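Local atomic coordinates of agenet domain-containing protein (Arabidopsis thaliana, PDB entry 6IE4), a protein that probably reads histone marks, its tandem Agenet domains binding methylated histone H3 tails. Residues A[92-100]-A[111-122]. Sequence-based numbering, arbitrary orientation.
Sequences KKIVVGEEV and GDVTEVLDDGKF
Gly-97 N donates to Val-113 O at 2.8 Å, in the carbonyl plane and on a lone pair. A second bond runs the other way, Val-113 N to Glu-98 O at 3.2 Å, so Val-113 is held through both its backbone polar atoms. Val-100 and Gly-111 follow as an antiparallel hydrogen-bonded pair, trading two bonds; Glu-99 and Asp-112, one step before, are the non-hydrogen-bonded pair, their carboxylate planes at right angles. Val-113 turns to the other face: its CG2, anti to the carbonyl carbon, lies 3.7 Å from Val-100 CG1 and 4.0 Å from Ile-94 CG2. Ile-94 also crosses Phe-122 at about a right angle, its CB 3.5 Å from ring atom CE2, and Phe-142 and Leu-140 of strand 140-142 extend this apolar cluster. At the far end Val-116 CG2 sits 3.5 Å from Ile-94 O, and Val-96 CG1 lies 3.7 Å from Thr-114 O. A type II turn, Val-95 to Glu-98, leads the incoming chain into its strand, and Glu-98 OE1 accepts from Val-95 N. Further along strand 107-117, Thr-114 and Glu-115 both face Ser-123 in a classic beta bulge, consistent with the curled antiparallel sheet of an SH3-like Agenet domain.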
# COMPACT_ATOMS: atom_id res chain seq x y z
N LYS A 92 16.00 9.49 8.31
CA LYS A 92 17.14 9.52 7.41
C LYS A 92 16.75 10.19 6.09
O LYS A 92 15.58 10.42 5.80
CB LYS A 92 17.71 8.11 7.20
CG LYS A 92 17.30 7.40 5.91
CD LYS A 92 17.86 5.95 5.82
CE LYS A 92 17.17 5.13 4.68
NZ LYS A 92 18.00 4.89 3.44
N LYS A 93 17.76 10.56 5.32
CA LYS A 93 17.54 11.29 4.09
C LYS A 93 16.99 10.37 3.02
O LYS A 93 17.25 9.16 3.02
CB LYS A 93 18.85 11.93 3.62
CG LYS A 93 18.69 13.18 2.78
CD LYS A 93 19.54 13.15 1.51
CE LYS A 93 19.04 14.18 0.49
NZ LYS A 93 19.46 13.82 -0.91
N ILE A 94 16.21 10.94 2.10
CA ILE A 94 15.73 10.23 0.92
C ILE A 94 16.53 10.72 -0.28
O ILE A 94 16.73 11.93 -0.44
CB ILE A 94 14.22 10.41 0.73
CG1 ILE A 94 13.52 9.91 1.98
CG2 ILE A 94 13.74 9.69 -0.52
CD1 ILE A 94 12.12 9.49 1.75
N VAL A 95 17.01 9.78 -1.10
CA VAL A 95 17.99 10.06 -2.14
C VAL A 95 17.46 9.59 -3.49
O VAL A 95 16.60 8.72 -3.58
CB VAL A 95 19.34 9.40 -1.81
CG1 VAL A 95 19.70 9.72 -0.39
CG2 VAL A 95 19.26 7.88 -2.00
N VAL A 96 18.00 10.19 -4.55
CA VAL A 96 17.69 9.73 -5.90
C VAL A 96 17.93 8.23 -6.03
O VAL A 96 19.06 7.76 -5.84
CB VAL A 96 18.48 10.51 -6.96
CG1 VAL A 96 18.21 9.96 -8.35
CG2 VAL A 96 18.09 11.96 -6.89
N GLY A 97 16.90 7.49 -6.42
CA GLY A 97 17.01 6.08 -6.68
C GLY A 97 16.49 5.20 -5.57
O GLY A 97 16.36 4.00 -5.78
N GLU A 98 16.32 5.76 -4.38
CA GLU A 98 15.62 5.06 -3.31
C GLU A 98 14.27 4.54 -3.79
O GLU A 98 13.50 5.24 -4.45
CB GLU A 98 15.44 5.97 -2.10
CG GLU A 98 15.20 5.19 -0.83
CD GLU A 98 15.72 5.88 0.42
OE1 GLU A 98 16.23 7.03 0.34
OE2 GLU A 98 15.63 5.23 1.49
N GLU A 99 13.96 3.30 -3.43
CA GLU A 99 12.59 2.83 -3.60
C GLU A 99 11.75 3.28 -2.43
O GLU A 99 12.17 3.21 -1.27
CB GLU A 99 12.51 1.32 -3.72
CG GLU A 99 12.89 0.96 -5.09
CD GLU A 99 11.73 0.99 -6.05
OE1 GLU A 99 10.58 0.80 -5.58
OE2 GLU A 99 11.96 1.31 -7.25
N VAL A 100 10.53 3.70 -2.75
CA VAL A 100 9.63 4.34 -1.80
C VAL A 100 8.23 3.88 -2.16
O VAL A 100 7.98 3.30 -3.21
CB VAL A 100 9.70 5.88 -1.85
CG1 VAL A 100 11.09 6.41 -1.50
CG2 VAL A 100 9.28 6.34 -3.24
N GLY A 111 7.39 3.24 -6.23
CA GLY A 111 8.00 4.02 -7.28
C GLY A 111 9.43 4.35 -6.92
O GLY A 111 9.86 4.16 -5.77
N ASP A 112 10.19 4.78 -7.94
CA ASP A 112 11.55 5.25 -7.74
C ASP A 112 11.55 6.76 -7.51
O ASP A 112 10.68 7.46 -8.01
CB ASP A 112 12.44 4.93 -8.95
CG ASP A 112 12.38 3.45 -9.38
OD1 ASP A 112 11.42 3.06 -10.09
OD2 ASP A 112 13.32 2.68 -9.05
N VAL A 113 12.53 7.25 -6.76
CA VAL A 113 12.75 8.69 -6.62
C VAL A 113 13.68 9.14 -7.73
O VAL A 113 14.83 8.69 -7.82
CB VAL A 113 13.37 9.04 -5.26
CG1 VAL A 113 13.61 10.53 -5.15
CG2 VAL A 113 12.49 8.56 -4.12
N THR A 114 13.23 10.08 -8.56
CA THR A 114 14.07 10.49 -9.66
C THR A 114 14.69 11.85 -9.43
O THR A 114 15.74 12.15 -10.02
CB THR A 114 13.30 10.53 -10.98
OG1 THR A 114 12.12 11.32 -10.83
CG2 THR A 114 12.91 9.13 -11.41
N GLU A 115 14.09 12.67 -8.56
CA GLU A 115 14.58 14.01 -8.30
C GLU A 115 14.34 14.36 -6.84
O GLU A 115 13.28 14.05 -6.29
CB GLU A 115 13.89 15.00 -9.25
CG GLU A 115 14.35 16.43 -9.14
CD GLU A 115 14.16 17.19 -10.45
OE1 GLU A 115 13.16 16.93 -11.16
OE2 GLU A 115 15.01 18.05 -10.76
N VAL A 116 15.33 15.01 -6.22
CA VAL A 116 15.22 15.56 -4.87
C VAL A 116 15.18 17.07 -5.02
O VAL A 116 16.08 17.66 -5.64
CB VAL A 116 16.40 15.12 -3.98
CG1 VAL A 116 16.58 16.07 -2.82
CG2 VAL A 116 16.22 13.68 -3.48
N LEU A 117 14.13 17.71 -4.50
CA LEU A 117 13.87 19.12 -4.75
C LEU A 117 14.18 19.96 -3.52
O LEU A 117 14.06 19.50 -2.39
CB LEU A 117 12.40 19.33 -5.18
CG LEU A 117 11.80 18.47 -6.31
CD1 LEU A 117 10.27 18.39 -6.17
CD2 LEU A 117 12.16 18.97 -7.68
N ASP A 118 14.52 21.24 -3.75
CA ASP A 118 15.10 22.10 -2.71
C ASP A 118 14.19 22.31 -1.52
O ASP A 118 14.65 22.83 -0.49
CB ASP A 118 15.44 23.50 -3.24
CG ASP A 118 16.45 23.47 -4.37
OD1 ASP A 118 16.60 22.43 -5.04
OD2 ASP A 118 17.09 24.52 -4.57
N ASP A 119 12.93 21.91 -1.60
CA ASP A 119 11.96 22.26 -0.57
C ASP A 119 11.35 21.04 0.10
O ASP A 119 10.14 20.98 0.31
CB ASP A 119 10.88 23.14 -1.18
CG ASP A 119 10.41 22.63 -2.53
OD1 ASP A 119 11.28 22.28 -3.37
OD2 ASP A 119 9.18 22.57 -2.74
N GLY A 120 12.19 20.06 0.45
CA GLY A 120 11.66 18.91 1.15
C GLY A 120 10.79 18.01 0.31
O GLY A 120 10.12 17.13 0.87
N LYS A 121 10.67 18.28 -0.99
CA LYS A 121 9.79 17.55 -1.89
C LYS A 121 10.60 16.63 -2.80
O LYS A 121 11.80 16.81 -3.02
CB LYS A 121 8.95 18.52 -2.73
CG LYS A 121 8.00 19.39 -1.88
CD LYS A 121 6.98 20.14 -2.73
CE LYS A 121 5.90 20.82 -1.87
NZ LYS A 121 6.43 21.82 -0.89
N PHE A 122 9.91 15.61 -3.31
CA PHE A 122 10.53 14.61 -4.16
C PHE A 122 9.64 14.40 -5.36
O PHE A 122 8.43 14.67 -5.32
CB PHE A 122 10.72 13.28 -3.40
CG PHE A 122 11.37 13.45 -2.05
CD1 PHE A 122 10.61 13.77 -0.94
CD2 PHE A 122 12.74 13.35 -1.91
CE1 PHE A 122 11.21 13.96 0.28
CE2 PHE A 122 13.33 13.53 -0.70
CZ PHE A 122 12.57 13.84 0.40